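PDB 3WX6: Hcp protein from Burkholderia pseudomallei K96243, which forms hexameric rings and is a component of the type VI secretion system, where its rings probably build the secretion tube. Local coordinates for residues F35-D40 against F146-Y151; R79-E84 against F110-I115; L61-D66 against E142-T147. All blocks are in the same frame, centred on the assembly; numbering follows the deposited sequence.

How the contacts relate
From the N terminus, strand 36-40 opens the widest loop, which contact 1 closes at 146-151. Contact 3 comes next: the end of strand 56-63, in 61-66, meets 142-147, so its loop sits within the first and ends on the same strand, the two contacts sharing Phe146 and Thr147. Contact 2 is the innermost, joining 79-84, after helix 69-78, to 110-115. Contact 3 lies within the four-stranded sheet; contact 1 starts there and reaches strand 151-153 of the other through Tyr151. Contact 2 lies where the chain enters and leaves the five-stranded sheet, and it is joined to the strand shared by contacts 1 and 3, where Thr147 N lies 2.8 Å from Leu114 O, a probable hydrogen bond.

Contact 1 of 3, residues F35-D40 against F146-Y151; sequences FKNDYD and FTYSGY
Tyr148 reaches Asn37 across a full strand width. In the four-stranded antiparallel sheet of the Hcp barrel, strands 36-40 and 142-148 are second neighbours with strand 56-63 between them, and their short axes pass 9.4 Å apart. Side chains do most of the spanning. Tyr148 OH donates to Asn37 OD1 at 2.6 Å, lying in the carbonyl plane and on a lone pair, with a C=O...donor angle of 126°. The two side chains cross at about a right angle.

The same phenol rim leans on Tyr39. Tyr148 OH sits at the edge of that ring, 3.5 Å from Tyr39 CD2, and Tyr148 CE1 comes to the same edge, 3.8 Å from Tyr39 CD2. Tyr151 completes the trio: it turns its edge toward the face of Tyr39 in an offset edge-to-face pair, with centroids 5.2 Å apart and planes at 61°. Tyr148 holds CG between the backbone N and the carbonyl carbon (chi1 55°), which carries the phenol toward strand 36-40.

Further out, the ring of Phe110 meets that of Tyr148 from the other sheet, so the buried cluster lies between the two sheets and reaches the subunit interface. The same residues serve the assembly. Strand 36-40 pairs antiparallel with a strand of the second subunit, continuing the sheet across the interface, and Tyr151 OH is hydrogen-bonded to Leu73 O of that subunit. Asn37 is used at both ends of its amide: OD1 accepts from Tyr148, while ND2 bonds Gln120 OE1 of the second subunit.

Contact 2 of 3, residues R79-E84 against F110-I115; sequences REMMEE and FEKVLI
Met82 lies against Val113 where the Hcp barrel passes between its two sheets: segment 79-84 leads from helix 69-78 into the five-stranded sheet, and segment 110-115 carries the chain out of that sheet into strand 114-120 of the other. Just beyond, Glu83 and Glu84 both face Lys10 of strand 8-11 in a classic beta bulge, where the chain turns a corner.

The side chain of Met82, modelled as selenomethionine, can be followed outward. CB starts over the isopropyl group of its partner, 3.6 Å from Val113 CB. CG, anti to the carbonyl carbon (chi1 -55°), continues along one branch and lies 3.5 Å from Val113 CG1. Bends at chi2 and chi3 then carry the chain past the selenium toward strand 114-120, and the terminal CE comes to 4.5 Å from Ile115 CD1, a loose touch. Ala75 of the helix and Val9 of strand 8-11 also pack on this side chain.

Under it the backbone is fastened at one point. Met82 N donates to Val113 O at 3.0 Å, with an N-H...O angle of 171°, while a water donates to both Met82 O and Phe110 O and so bridges the segments again.

The side chain of Met81 crosses that of Leu114 at about a right angle: its selenium packs 3.9 Å from Leu114 CD1, and its methyl CE swings on to Lys112, touching CB and the carbonyl oxygen. The other Leu114 methyl meets the Arg79 side chain, whose guanidinium also donates through NH1 and NH2 to Pro42 O and Ala43 O of the fourth subunit. Leu114 CD2 sits over one face of that guanidinium, 3.5 Å from Arg79 NH2.

Contact 3 of 3, residues L61-D66 against E142-T147; sequences LTKEMD and EEIKFT
Leu61 and Ile144 face each other as a hydrogen-bonded antiparallel pair, part of a regular strand pairing in the middle of the four-stranded sheet of the Hcp barrel. Both backbone groups of each residue are used: Leu61 N donates to Ile144 O at 2.7 Å, and Ile144 N returns a bond to Leu61 O at 2.8 Å. Two residues on, Lys63 and Glu142 repeat the pattern, with Glu142 N giving to Lys63 O at 2.9 Å and Lys63 N giving a longer bond to Glu142 O at 3.3 Å.

Thr62 and Glu143, the non-hydrogen-bonded pair between them, point to the opposite face of the sheet. Thr62 turns OG1 anti to its own N (chi1 -173°), and from there the hydroxyl adds a weak bond to Glu142 O, which thus has two donors. Its neighbour Glu143 runs alongside in the same direction and brings CG near the hydroxyl.

On the face of Leu61 and Ile144, Lys63 and Glu142 approach as a salt bridge, though the modelled ammonium and OE2 are too close for their places to be trusted. The acid group has other partners: Gln120 NE2 bonds OE1, while the bond between Ser69 OG and OE2 is less certain. Ser69 OG also takes the bond from Asp66 N, and Asp66 OD2 accepts from Thr107 N of the third subunit. Toward Phe146 the same face is apolar, where Leu61 crosses Phe146 at about a right angle and Leu61 CD1 rests 3.4 Å from Phe146 CD1.

Contact 1 of 3, residues F35-D40 against F146-Y151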
loop_
_atom_site.group_PDB
_atom_site.type_symbol
_atom_site.label_atom_id
_atom_site.label_comp_id
_atom_site.label_asym_id
_atom_site.label_seq_id
_atom_site.Cartn_x
_atom_site.Cartn_y
_atom_site.Cartn_z
ATOM N N PHE A 35 -12.625 6.713 -17.871
ATOM C CA PHE A 35 -12.349 5.692 -18.895
ATOM C C PHE A 35 -10.850 5.366 -18.857
ATOM O O PHE A 35 -10.020 6.271 -18.849
ATOM C CB PHE A 35 -12.735 6.134 -20.307
ATOM N N LYS A 36 -10.522 4.074 -18.871
ATOM C CA LYS A 36 -9.142 3.581 -18.974
ATOM C C LYS A 36 -9.006 2.537 -20.076
ATOM O O LYS A 36 -9.465 1.409 -19.924
ATOM C CB LYS A 36 -8.694 2.965 -17.646
ATOM C CG LYS A 36 -7.299 2.336 -17.686
ATOM C CD LYS A 36 -7.107 1.374 -16.507
ATOM C CE LYS A 36 -6.041 0.316 -16.800
ATOM N NZ LYS A 36 -5.793 -0.609 -15.648
ATOM N N ASN A 37 -8.337 2.889 -21.166
ATOM C CA ASN A 37 -8.213 1.947 -22.269
ATOM C C ASN A 37 -6.997 1.032 -22.159
ATOM O O ASN A 37 -5.858 1.489 -22.132
ATOM C CB ASN A 37 -8.175 2.702 -23.597
ATOM C CG ASN A 37 -8.295 1.782 -24.795
ATOM O OD1 ASN A 37 -9.007 0.778 -24.752
ATOM N ND2 ASN A 37 -7.605 2.127 -25.879
ATOM N N ASP A 38 -7.265 -0.268 -22.094
ATOM C CA ASP A 38 -6.227 -1.290 -21.999
ATOM C C ASP A 38 -6.245 -2.195 -23.227
ATOM O O ASP A 38 -7.291 -2.723 -23.598
ATOM C CB ASP A 38 -6.428 -2.117 -20.722
ATOM C CG ASP A 38 -5.366 -3.183 -20.535
ATOM O OD1 ASP A 38 -4.223 -2.840 -20.174
ATOM O OD2 ASP A 38 -5.673 -4.376 -20.730
ATOM N N TYR A 39 -5.088 -2.356 -23.864
ATOM C CA TYR A 39 -4.953 -3.265 -25.001
ATOM C C TYR A 39 -3.653 -4.058 -24.897
ATOM O O TYR A 39 -2.595 -3.486 -24.630
ATOM C CB TYR A 39 -5.014 -2.493 -26.322
ATOM C CG TYR A 39 -5.340 -3.354 -27.518
ATOM C CD1 TYR A 39 -4.360 -4.104 -28.149
ATOM C CD2 TYR A 39 -6.628 -3.420 -28.010
ATOM C CE1 TYR A 39 -4.653 -4.891 -29.247
ATOM C CE2 TYR A 39 -6.933 -4.204 -29.104
ATOM C CZ TYR A 39 -5.942 -4.933 -29.719
ATOM O OH TYR A 39 -6.250 -5.709 -30.808
ATOM N N ASP A 40 -3.740 -5.368 -25.116
ATOM C CA ASP A 40 -2.589 -6.255 -24.955
ATOM C C ASP A 40 -2.333 -7.129 -26.178
ATOM O O ASP A 40 -3.271 -7.635 -26.786
ATOM C CB ASP A 40 -2.785 -7.148 -23.729
ATOM C CG ASP A 40 -1.556 -7.967 -23.408
ATOM O OD1 ASP A 40 -0.649 -7.427 -22.746
ATOM O OD2 ASP A 40 -1.489 -9.143 -23.823
ATOM N N PHE A 146 -15.692 -2.824 -20.641
ATOM C CA PHE A 146 -16.111 -3.323 -21.949
ATOM C C PHE A 146 -14.999 -4.097 -22.654
ATOM O O PHE A 146 -13.817 -3.824 -22.460
ATOM C CB PHE A 146 -16.574 -2.166 -22.843
ATOM C CG PHE A 146 -17.689 -1.332 -22.252
ATOM C CD1 PHE A 146 -17.411 -0.299 -21.360
ATOM C CD2 PHE A 146 -19.008 -1.546 -22.626
ATOM C CE1 PHE A 146 -18.430 0.479 -20.834
ATOM C CE2 PHE A 146 -20.035 -0.773 -22.097
ATOM C CZ PHE A 146 -19.743 0.246 -21.206
ATOM N N THR A 147 -15.382 -5.095 -23.440
ATOM C CA THR A 147 -14.434 -5.800 -24.293
ATOM C C THR A 147 -14.794 -5.523 -25.749
ATOM O O THR A 147 -15.972 -5.490 -26.101
ATOM C CB THR A 147 -14.435 -7.323 -24.007
ATOM O OG1 THR A 147 -13.951 -7.563 -22.679
ATOM C CG2 THR A 147 -13.561 -8.074 -24.992
ATOM N N TYR A 148 -13.784 -5.311 -26.590
ATOM C CA TYR A 148 -14.030 -4.958 -27.987
ATOM C C TYR A 148 -13.110 -5.695 -28.954
ATOM O O TYR A 148 -12.130 -6.316 -28.541
ATOM C CB TYR A 148 -13.883 -3.440 -28.183
ATOM C CG TYR A 148 -12.559 -2.851 -27.719
ATOM C CD1 TYR A 148 -11.426 -2.908 -28.523
ATOM C CD2 TYR A 148 -12.450 -2.233 -26.483
ATOM C CE1 TYR A 148 -10.231 -2.373 -28.107
ATOM C CE2 TYR A 148 -11.259 -1.695 -26.058
ATOM C CZ TYR A 148 -10.154 -1.769 -26.874
ATOM O OH TYR A 148 -8.956 -1.238 -26.462
ATOM N N SER A 149 -13.445 -5.629 -30.239
ATOM C CA SER A 149 -12.603 -6.171 -31.298
ATOM C C SER A 149 -11.990 -5.038 -32.100
ATOM O O SER A 149 -10.859 -4.632 -31.845
ATOM C CB SER A 149 -13.399 -7.103 -32.214
ATOM O OG SER A 149 -13.542 -8.387 -31.626
ATOM N N GLY A 150 -12.740 -4.526 -33.071
ATOM C CA GLY A 150 -12.284 -3.385 -33.843
ATOM C C GLY A 150 -12.280 -2.099 -33.036
ATOM O O GLY A 150 -13.089 -1.926 -32.122
ATOM N N TYR A 151 -11.396 -1.177 -33.411
ATOM C CA TYR A 151 -11.264 0.101 -32.715
ATOM C C TYR A 151 -10.721 1.194 -33.633
ATOM O O TYR A 151 -10.049 0.908 -34.620
ATOM C CB TYR A 151 -10.368 -0.038 -31.476
ATOM C CG TYR A 151 -8.924 -0.408 -31.755
ATOM C CD1 TYR A 151 -7.977 0.567 -32.014
ATOM C CD2 TYR A 151 -8.505 -1.729 -31.718
ATOM C CE1 TYR A 151 -6.663 0.239 -32.256
ATOM C CE2 TYR A 151 -7.189 -2.069 -31.956
ATOM C CZ TYR A 151 -6.272 -1.079 -32.225
ATOM O OH TYR A 151 -4.955 -1.401 -32.468
#

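Contact 2 of 3, residues R79-E84 against F110-I115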
loop_
_atom_site.group_PDB
_atom_site.type_symbol
_atom_site.label_atom_id
_atom_site.label_comp_id
_atom_site.label_asym_id
_atom_site.label_seq_id
_atom_site.Cartn_x
_atom_site.Cartn_y
_atom_site.Cartn_z
ATOM N N ARG A 79 -25.775 -10.537 -22.231
ATOM C CA ARG A 79 -24.773 -10.574 -23.294
ATOM C C ARG A 79 -25.250 -9.783 -24.516
ATOM O O ARG A 79 -25.046 -10.204 -25.657
ATOM C CB ARG A 79 -24.453 -12.024 -23.685
ATOM C CG ARG A 79 -23.592 -12.776 -22.671
ATOM C CD ARG A 79 -23.173 -14.165 -23.165
ATOM N NE ARG A 79 -22.183 -14.090 -24.236
ATOM C CZ ARG A 79 -20.874 -13.942 -24.034
ATOM N NH1 ARG A 79 -20.395 -13.849 -22.800
ATOM N NH2 ARG A 79 -20.043 -13.883 -25.066
ATOM N N GLU A 80 -25.890 -8.642 -24.265
ATOM C CA GLU A 80 -26.372 -7.751 -25.324
ATOM C C GLU A 80 -25.222 -6.993 -25.982
ATOM O O GLU A 80 -24.406 -6.373 -25.294
ATOM C CB GLU A 80 -27.391 -6.748 -24.754
ATOM C CG GLU A 80 -27.883 -5.684 -25.736
ATOM C CD GLU A 80 -28.722 -4.601 -25.060
ATOM O OE1 GLU A 80 -29.181 -3.673 -25.759
ATOM O OE2 GLU A 80 -29.014 -4.727 -23.851
HETATM N N MSE A 81 -25.161 -7.035 -27.310
HETATM C CA MSE A 81 -24.109 -6.331 -28.034
HETATM C C MSE A 81 -24.417 -4.845 -28.114
HETATM O O MSE A 81 -25.557 -4.446 -28.358
HETATM C CB MSE A 81 -23.938 -6.903 -29.447
HETATM C CG MSE A 81 -22.490 -7.185 -29.865
HETATM SE SE MSE A 81 -21.722 -8.733 -28.964
HETATM C CE MSE A 81 -19.922 -8.694 -29.704
HETATM N N MSE A 82 -23.396 -4.027 -27.900
HETATM C CA MSE A 82 -23.513 -2.603 -28.141
HETATM C C MSE A 82 -23.503 -2.359 -29.638
HETATM O O MSE A 82 -22.574 -2.783 -30.330
HETATM C CB MSE A 82 -22.370 -1.844 -27.472
HETATM C CG MSE A 82 -22.219 -2.100 -25.987
HETATM SE SE MSE A 82 -23.704 -1.446 -24.926
HETATM C CE MSE A 82 -24.769 -3.074 -24.900
ATOM N N GLU A 83 -24.529 -1.684 -30.143
ATOM C CA GLU A 83 -24.613 -1.417 -31.574
ATOM C C GLU A 83 -23.747 -0.227 -31.973
ATOM O O GLU A 83 -23.099 -0.248 -33.019
ATOM C CB GLU A 83 -26.069 -1.167 -31.983
ATOM C CG GLU A 83 -26.432 -1.670 -33.376
ATOM C CD GLU A 83 -27.896 -1.433 -33.706
ATOM O OE1 GLU A 83 -28.571 -0.753 -32.905
ATOM O OE2 GLU A 83 -28.376 -1.926 -34.751
ATOM N N GLU A 84 -23.758 0.814 -31.147
ATOM C CA GLU A 84 -22.790 1.902 -31.251
ATOM C C GLU A 84 -22.054 2.098 -29.923
ATOM O O GLU A 84 -22.667 2.118 -28.858
ATOM C CB GLU A 84 -23.463 3.205 -31.704
ATOM C CG GLU A 84 -22.532 4.411 -31.689
ATOM C CD GLU A 84 -23.234 5.710 -32.036
ATOM O OE1 GLU A 84 -24.482 5.762 -31.965
ATOM O OE2 GLU A 84 -22.529 6.682 -32.386
ATOM N N PHE A 110 -15.663 1.832 -31.143
ATOM C CA PHE A 110 -15.348 0.450 -30.826
ATOM C C PHE A 110 -16.385 -0.458 -31.473
ATOM O O PHE A 110 -17.559 -0.105 -31.525
ATOM C CB PHE A 110 -15.329 0.250 -29.308
ATOM C CG PHE A 110 -14.243 1.018 -28.595
ATOM C CD1 PHE A 110 -12.921 0.600 -28.659
ATOM C CD2 PHE A 110 -14.548 2.145 -27.844
ATOM C CE1 PHE A 110 -11.919 1.296 -27.995
ATOM C CE2 PHE A 110 -13.554 2.842 -27.177
ATOM C CZ PHE A 110 -12.240 2.417 -27.253
ATOM N N GLU A 111 -15.958 -1.602 -31.999
ATOM C CA GLU A 111 -16.907 -2.552 -32.573
ATOM C C GLU A 111 -16.976 -3.828 -31.762
ATOM O O GLU A 111 -16.094 -4.106 -30.946
ATOM C CB GLU A 111 -16.554 -2.891 -34.017
ATOM C CG GLU A 111 -16.779 -1.759 -34.986
ATOM C CD GLU A 111 -16.435 -2.148 -36.402
ATOM O OE1 GLU A 111 -15.889 -3.255 -36.599
ATOM O OE2 GLU A 111 -16.710 -1.347 -37.319
ATOM N N LYS A 112 -18.047 -4.586 -31.992
ATOM C CA LYS A 112 -18.304 -5.826 -31.275
ATOM C C LYS A 112 -18.122 -5.617 -29.780
ATOM O O LYS A 112 -17.397 -6.363 -29.122
ATOM C CB LYS A 112 -17.376 -6.934 -31.778
ATOM C CG LYS A 112 -17.631 -7.341 -33.223
ATOM C CD LYS A 112 -16.785 -8.539 -33.599
ATOM C CE LYS A 112 -16.932 -8.882 -35.069
ATOM N NZ LYS A 112 -15.874 -9.836 -35.506
ATOM N N VAL A 113 -18.770 -4.588 -29.248
ATOM C CA VAL A 113 -18.614 -4.256 -27.839
ATOM C C VAL A 113 -19.504 -5.121 -26.969
ATOM O O VAL A 113 -20.702 -5.243 -27.203
ATOM C CB VAL A 113 -18.924 -2.777 -27.563
ATOM C CG1 VAL A 113 -18.731 -2.455 -26.095
ATOM C CG2 VAL A 113 -18.025 -1.909 -28.403
ATOM N N LEU A 114 -18.886 -5.739 -25.971
ATOM C CA LEU A 114 -19.580 -6.593 -25.021
ATOM C C LEU A 114 -19.179 -6.183 -23.624
ATOM O O LEU A 114 -17.990 -6.059 -23.323
ATOM C CB LEU A 114 -19.247 -8.072 -25.248
ATOM C CG LEU A 114 -20.126 -9.115 -24.539
ATOM C CD1 LEU A 114 -21.528 -9.189 -25.120
ATOM C CD2 LEU A 114 -19.460 -10.487 -24.559
ATOM N N ILE A 115 -20.171 -5.999 -22.761
ATOM C CA ILE A 115 -19.888 -5.662 -21.378
ATOM C C ILE A 115 -19.419 -6.934 -20.695
ATOM O O ILE A 115 -20.083 -7.970 -20.775
ATOM C CB ILE A 115 -21.124 -5.070 -20.663
ATOM C CG1 ILE A 115 -21.711 -3.924 -21.494
ATOM C CG2 ILE A 115 -20.755 -4.552 -19.291
ATOM C CD1 ILE A 115 -22.899 -3.233 -20.850
HETATM O O HOH W 1 -20.221 -1.733 -31.001
#

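Contact 3 of 3, residues L61-D66 against E142-T147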
loop_
_atom_site.group_PDB
_atom_site.type_symbol
_atom_site.label_atom_id
_atom_site.label_comp_id
_atom_site.label_asym_id
_atom_site.label_seq_id
_atom_site.Cartn_x
_atom_site.Cartn_y
_atom_site.Cartn_z
ATOM N N LEU A 61 -14.817 2.065 -18.033
ATOM C CA LEU A 61 -15.392 3.384 -17.803
ATOM C C LEU A 61 -15.894 3.512 -16.376
ATOM O O LEU A 61 -16.651 2.662 -15.904
ATOM C CB LEU A 61 -16.548 3.667 -18.778
ATOM C CG LEU A 61 -16.359 3.878 -20.289
ATOM C CD1 LEU A 61 -15.751 2.691 -20.985
ATOM C CD2 LEU A 61 -17.687 4.247 -20.938
ATOM N N THR A 62 -15.479 4.569 -15.685
ATOM C CA THR A 62 -16.066 4.858 -14.381
ATOM C C THR A 62 -16.971 6.069 -14.521
ATOM O O THR A 62 -16.668 7.007 -15.256
ATOM C CB THR A 62 -15.003 5.085 -13.261
ATOM O OG1 THR A 62 -15.659 5.196 -11.991
ATOM C CG2 THR A 62 -14.183 6.329 -13.505
ATOM N N LYS A 63 -18.102 6.009 -13.829
ATOM C CA LYS A 63 -19.126 7.043 -13.885
ATOM C C LYS A 63 -20.049 6.833 -12.691
ATOM O O LYS A 63 -19.933 5.818 -12.004
ATOM C CB LYS A 63 -19.876 6.979 -15.219
ATOM C CG LYS A 63 -21.011 5.961 -15.262
ATOM C CD LYS A 63 -21.500 5.763 -16.688
ATOM C CE LYS A 63 -22.849 5.063 -16.745
ATOM N NZ LYS A 63 -22.992 3.996 -15.722
ATOM N N GLU A 64 -20.952 7.772 -12.421
ATOM C CA GLU A 64 -21.908 7.547 -11.343
ATOM C C GLU A 64 -22.965 6.498 -11.704
ATOM O O GLU A 64 -22.699 5.579 -12.472
ATOM C CB GLU A 64 -22.596 8.845 -10.916
ATOM C CG GLU A 64 -21.758 9.809 -10.070
ATOM C CD GLU A 64 -20.472 10.279 -10.720
ATOM O OE1 GLU A 64 -20.144 9.828 -11.834
ATOM O OE2 GLU A 64 -19.782 11.116 -10.100
HETATM N N MSE A 65 -24.157 6.620 -11.123
HETATM C CA MSE A 65 -25.220 5.633 -11.335
HETATM C C MSE A 65 -26.578 6.316 -11.613
HETATM O O MSE A 65 -27.022 7.160 -10.832
HETATM C CB MSE A 65 -25.309 4.687 -10.120
HETATM C CG MSE A 65 -24.102 3.741 -9.968
HETATM SE SE MSE A 65 -23.971 2.766 -8.267
HETATM C CE MSE A 65 -25.584 1.710 -8.436
ATOM N N ASP A 66 -27.231 5.955 -12.723
ATOM C CA ASP A 66 -28.486 6.611 -13.102
ATOM C C ASP A 66 -29.279 5.783 -14.131
ATOM O O ASP A 66 -29.288 4.557 -14.042
ATOM C CB ASP A 66 -28.174 8.005 -13.635
ATOM C CG ASP A 66 -29.249 9.000 -13.344
ATOM O OD1 ASP A 66 -30.308 8.966 -13.981
ATOM O OD2 ASP A 66 -29.036 9.855 -12.469
ATOM N N GLU A 142 -20.067 3.473 -10.335
ATOM C CA GLU A 142 -19.958 2.129 -10.874
ATOM C C GLU A 142 -18.759 2.110 -11.795
ATOM O O GLU A 142 -18.255 3.161 -12.172
ATOM C CB GLU A 142 -21.247 1.707 -11.598
ATOM C CG GLU A 142 -21.689 2.639 -12.712
ATOM C CD GLU A 142 -23.140 2.422 -13.116
ATOM O OE1 GLU A 142 -23.687 1.331 -12.850
ATOM O OE2 GLU A 142 -23.739 3.352 -13.689
ATOM N N GLU A 143 -18.280 0.919 -12.126
ATOM C CA GLU A 143 -17.183 0.779 -13.076
ATOM C C GLU A 143 -17.521 -0.268 -14.129
ATOM O O GLU A 143 -17.573 -1.460 -13.829
ATOM C CB GLU A 143 -15.886 0.410 -12.352
ATOM C CG GLU A 143 -15.370 1.485 -11.436
ATOM C CD GLU A 143 -14.094 1.082 -10.741
ATOM O OE1 GLU A 143 -14.108 0.056 -10.031
ATOM O OE2 GLU A 143 -13.075 1.784 -10.906
ATOM N N ILE A 144 -17.751 0.182 -15.359
ATOM C CA ILE A 144 -18.163 -0.719 -16.426
ATOM C C ILE A 144 -16.989 -1.043 -17.343
ATOM O O ILE A 144 -16.392 -0.158 -17.962
ATOM C CB ILE A 144 -19.313 -0.123 -17.267
ATOM C CG1 ILE A 144 -20.382 0.499 -16.365
ATOM C CG2 ILE A 144 -19.939 -1.191 -18.142
ATOM C CD1 ILE A 144 -20.262 1.994 -16.218
ATOM N N LYS A 145 -16.675 -2.328 -17.438
ATOM C CA LYS A 145 -15.536 -2.781 -18.218
ATOM C C LYS A 145 -16.039 -3.428 -19.509
ATOM O O LYS A 145 -16.743 -4.434 -19.481
ATOM C CB LYS A 145 -14.693 -3.739 -17.363
ATOM C CG LYS A 145 -13.553 -4.461 -18.054
ATOM C CD LYS A 145 -12.558 -4.981 -17.003
ATOM C CE LYS A 145 -11.719 -6.141 -17.518
ATOM N NZ LYS A 145 -10.284 -5.990 -17.148
ATOM N N PHE A 146 -15.692 -2.824 -20.641
ATOM C CA PHE A 146 -16.111 -3.323 -21.949
ATOM C C PHE A 146 -14.999 -4.097 -22.654
ATOM O O PHE A 146 -13.817 -3.824 -22.460
ATOM C CB PHE A 146 -16.574 -2.166 -22.843
ATOM C CG PHE A 146 -17.689 -1.332 -22.252
ATOM C CD1 PHE A 146 -17.411 -0.299 -21.360
ATOM C CD2 PHE A 146 -19.008 -1.546 -22.626
ATOM C CE1 PHE A 146 -18.430 0.479 -20.834
ATOM C CE2 PHE A 146 -20.035 -0.773 -22.097
ATOM C CZ PHE A 146 -19.743 0.246 -21.206
ATOM N N THR A 147 -15.382 -5.095 -23.440
ATOM C CA THR A 147 -14.434 -5.800 -24.293
ATOM C C THR A 147 -14.794 -5.523 -25.749
ATOM O O THR A 147 -15.972 -5.490 -26.101
ATOM C CB THR A 147 -14.435 -7.323 -24.007
ATOM O OG1 THR A 147 -13.951 -7.563 -22.679
ATOM C CG2 THR A 147 -13.561 -8.074 -24.992
#